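Local coordinates for protein 5-formyl-3-hydroxy-2-methylpyridine 4-carboxylate 5-dehydrogenase (Mesorhizobium japonicum MAFF 303099, PDB 4OM8) that oxidises the pyridoxine breakdown product FHMPC with NAD(+) to a pyridine dicarboxylate, and can also reduce it with NADH to 4-pyridoxic acid, at residues 11-16 against 138-143. Numbering follows the deposited sequence.
Sequences GTMGPG and WSNPPH. With NAD (nicotinamide-adenine-dinucleotide), chain C.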
loop_
_atom_site.group_PDB
_atom_site.type_symbol
_atom_site.label_atom_id
_atom_site.label_comp_id
_atom_site.label_asym_id
_atom_site.label_seq_id
_atom_site.Cartn_x
_atom_site.Cartn_y
_atom_site.Cartn_z
ATOM N N GLY A 11 22.314 8.423 11.923
ATOM C CA GLY A 11 21.100 9.214 12.088
ATOM C C GLY A 11 19.902 8.294 12.161
ATOM O O GLY A 11 19.960 7.237 12.781
ATOM N N THR A 12 18.819 8.703 11.515
ATOM C CA THR A 12 17.571 7.952 11.492
ATOM C C THR A 12 17.748 6.467 11.176
ATOM O O THR A 12 17.159 5.617 11.848
ATOM C CB THR A 12 16.616 8.579 10.464
ATOM O OG1 THR A 12 16.345 9.931 10.852
ATOM C CG2 THR A 12 15.317 7.794 10.350
ATOM N N MET A 13 18.572 6.165 10.172
ATOM C CA MET A 13 18.669 4.789 9.675
ATOM C C MET A 13 19.735 3.941 10.361
ATOM O O MET A 13 19.803 2.731 10.142
ATOM C CB MET A 13 18.942 4.790 8.171
ATOM C CG MET A 13 17.812 5.349 7.344
ATOM S SD MET A 13 16.329 4.346 7.507
ATOM C CE MET A 13 16.760 2.930 6.515
ATOM N N GLY A 14 20.568 4.565 11.183
ATOM C CA GLY A 14 21.751 3.886 11.699
ATOM C C GLY A 14 21.579 2.873 12.823
ATOM O O GLY A 14 21.997 1.719 12.696
ATOM N N PRO A 15 21.006 3.299 13.954
ATOM C CA PRO A 15 20.913 2.438 15.136
ATOM C C PRO A 15 20.132 1.150 14.906
ATOM O O PRO A 15 20.579 0.095 15.345
ATOM C CB PRO A 15 20.197 3.329 16.149
ATOM C CG PRO A 15 20.607 4.696 15.757
ATOM C CD PRO A 15 20.626 4.687 14.266
ATOM N N GLY A 16 18.989 1.227 14.236
ATOM C CA GLY A 16 18.216 0.024 13.976
ATOM C C GLY A 16 18.915 -0.919 13.013
ATOM O O GLY A 16 18.820 -2.146 13.135
ATOM N N TRP A 138 17.923 0.196 2.559
ATOM C CA TRP A 138 17.025 -0.181 3.633
ATOM C C TRP A 138 15.817 0.737 3.658
ATOM O O TRP A 138 15.773 1.740 2.944
ATOM C CB TRP A 138 17.749 -0.108 4.972
ATOM C CG TRP A 138 18.929 -1.032 5.126
ATOM C CD1 TRP A 138 20.098 -1.027 4.402
ATOM C CD2 TRP A 138 19.064 -2.065 6.101
ATOM N NE1 TRP A 138 20.946 -2.013 4.866
ATOM C CE2 TRP A 138 20.331 -2.665 5.906
ATOM C CE3 TRP A 138 18.232 -2.549 7.120
ATOM C CZ2 TRP A 138 20.783 -3.718 6.699
ATOM C CZ3 TRP A 138 18.680 -3.606 7.901
ATOM C CH2 TRP A 138 19.947 -4.176 7.688
ATOM N N SER A 139 14.833 0.391 4.481
ATOM C CA SER A 139 13.652 1.235 4.661
ATOM C C SER A 139 13.458 1.599 6.131
ATOM O O SER A 139 13.882 0.863 7.017
ATOM C CB SER A 139 12.399 0.532 4.121
ATOM O OG SER A 139 12.439 0.402 2.703
ATOM N N ASN A 140 12.822 2.740 6.387
ATOM C CA ASN A 140 12.627 3.208 7.757
ATOM C C ASN A 140 11.344 2.645 8.353
ATOM O O ASN A 140 10.296 2.760 7.731
ATOM C CB ASN A 140 12.593 4.734 7.773
ATOM C CG ASN A 140 12.502 5.302 9.174
ATOM O OD1 ASN A 140 13.130 4.803 10.106
ATOM N ND2 ASN A 140 11.738 6.379 9.320
ATOM N N PRO A 141 11.416 2.025 9.546
ATOM C CA PRO A 141 12.579 1.786 10.410
ATOM C C PRO A 141 13.353 0.549 9.977
ATOM O O PRO A 141 12.762 -0.485 9.690
ATOM C CB PRO A 141 11.949 1.592 11.810
ATOM C CG PRO A 141 10.485 2.012 11.649
ATOM C CD PRO A 141 10.164 1.664 10.230
ATOM N N PRO A 142 14.688 0.646 9.949
ATOM C CA PRO A 142 15.493 -0.418 9.334
ATOM C C PRO A 142 15.496 -1.743 10.101
ATOM O O PRO A 142 15.814 -2.770 9.502
ATOM C CB PRO A 142 16.895 0.199 9.292
ATOM C CG PRO A 142 16.888 1.185 10.418
ATOM C CD PRO A 142 15.511 1.774 10.421
ATOM N N HIS A 143 15.163 -1.722 11.383
ATOM C CA HIS A 143 15.098 -2.955 12.154
ATOM C C HIS A 143 13.703 -3.574 12.085
ATOM O O HIS A 143 13.486 -4.676 12.585
ATOM C CB HIS A 143 15.510 -2.706 13.612
ATOM C CG HIS A 143 14.780 -1.581 14.272
ATOM N ND1 HIS A 143 14.761 -0.299 13.765
ATOM C CD2 HIS A 143 14.071 -1.535 15.428
ATOM C CE1 HIS A 143 14.053 0.480 14.563
ATOM N NE2 HIS A 143 13.626 -0.246 15.581
HETATM P PA NAD C . 20.231 11.467 8.784
HETATM O O1A NAD C . 20.385 12.909 8.330
HETATM O O2A NAD C . 19.193 11.097 9.832
HETATM O O5B NAD C . 21.668 10.969 9.312
HETATM C C5B NAD C . 22.879 11.260 8.613
HETATM C C4B NAD C . 24.031 11.066 9.586
HETATM O O4B NAD C . 25.269 11.121 8.876
HETATM C C3B NAD C . 24.057 12.172 10.641
HETATM O O3B NAD C . 24.030 11.604 11.957
HETATM C C2B NAD C . 25.361 12.909 10.360
HETATM O O2B NAD C . 26.000 13.455 11.525
HETATM C C1B NAD C . 26.196 11.816 9.724
HETATM N N9A NAD C . 27.337 12.267 8.907
HETATM C C8A NAD C . 27.423 13.360 8.131
HETATM N N7A NAD C . 28.630 13.414 7.514
HETATM C C5A NAD C . 29.331 12.333 7.895
HETATM C C6A NAD C . 30.669 11.777 7.625
HETATM N N6A NAD C . 31.536 12.399 6.791
HETATM N N1A NAD C . 31.001 10.621 8.241
HETATM C C2A NAD C . 30.159 9.988 9.076
HETATM N N3A NAD C . 28.928 10.439 9.367
HETATM C C4A NAD C . 28.475 11.587 8.818
HETATM O O3 NAD C . 20.088 10.582 7.445
HETATM P PN NAD C . 19.261 9.211 7.280
HETATM O O1N NAD C . 17.780 9.524 7.173
HETATM O O2N NAD C . 19.708 8.163 8.274
HETATM O O5D NAD C . 19.741 8.740 5.825
HETATM C C5D NAD C . 21.100 8.368 5.562
HETATM C C4D NAD C . 21.161 7.824 4.139
HETATM O O4D NAD C . 20.206 6.772 4.039
HETATM C C3D NAD C . 20.759 8.856 3.098
HETATM O O3D NAD C . 21.464 8.538 1.895
HETATM C C2D NAD C . 19.283 8.594 2.868
HETATM O O2D NAD C . 18.869 8.948 1.545
HETATM C C1D NAD C . 19.209 7.088 3.058
HETATM N N1N NAD C . 17.901 6.579 3.500
HETATM C C2N NAD C . 17.078 7.287 4.300
HETATM C C3N NAD C . 15.857 6.740 4.703
HETATM C C7N NAD C . 14.874 7.489 5.564
HETATM O O7N NAD C . 15.233 8.353 6.351
HETATM N N7N NAD C . 13.587 7.182 5.414
HETATM C C4N NAD C . 15.503 5.463 4.283
HETATM C C5N NAD C . 16.378 4.755 3.472
HETATM C C6N NAD C . 17.581 5.340 3.103
#
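Gly-16 and His-143 bring the two backbones to 4.7 Å between their CA atoms, and no hydrogen bond joins the segments. Residues 11-16 belong to the glycine-rich turn of the Rossmann fold and lead into helix 14-23; a type I turn runs from Gly-11 to Gly-14. Two amides grip the NAD diphosphate: Thr-12 N hydrogen-bonds NAD O2A with an N-H...O angle of 169°, and Met-13 N hydrogen-bonds NAD O2N at 3.0 Å. Bends at chi2 (-63°) and chi3 (-75°) fold the Met-13 chain round to the nicotinamide. SD lies 3.5 Å from NAD C4N, the carbon that exchanges hydride. CE reaches Trp-138 CB at 3.5 Å and touches Pro-142 CB. With an alanine in place of Met-13, a gap would probably open between the nicotinamide, Trp-138 and Pro-142, leaving the nicotinamide less firmly backed. Asn-140 packs its CB on the sulfur, and its OD1 meets Thr-12 CG2. Asn-140 O accepts a hydrogen bond from NZ of Lys-223 of the second subunit. Pro-142 CG sits 3.3 Å from Met-13 O, a buried carbonyl without a polar partner. A CB at Gly-16 would clash with the His-143 ring, whose ND1 lies 3.5 Å from Gly-16 CA.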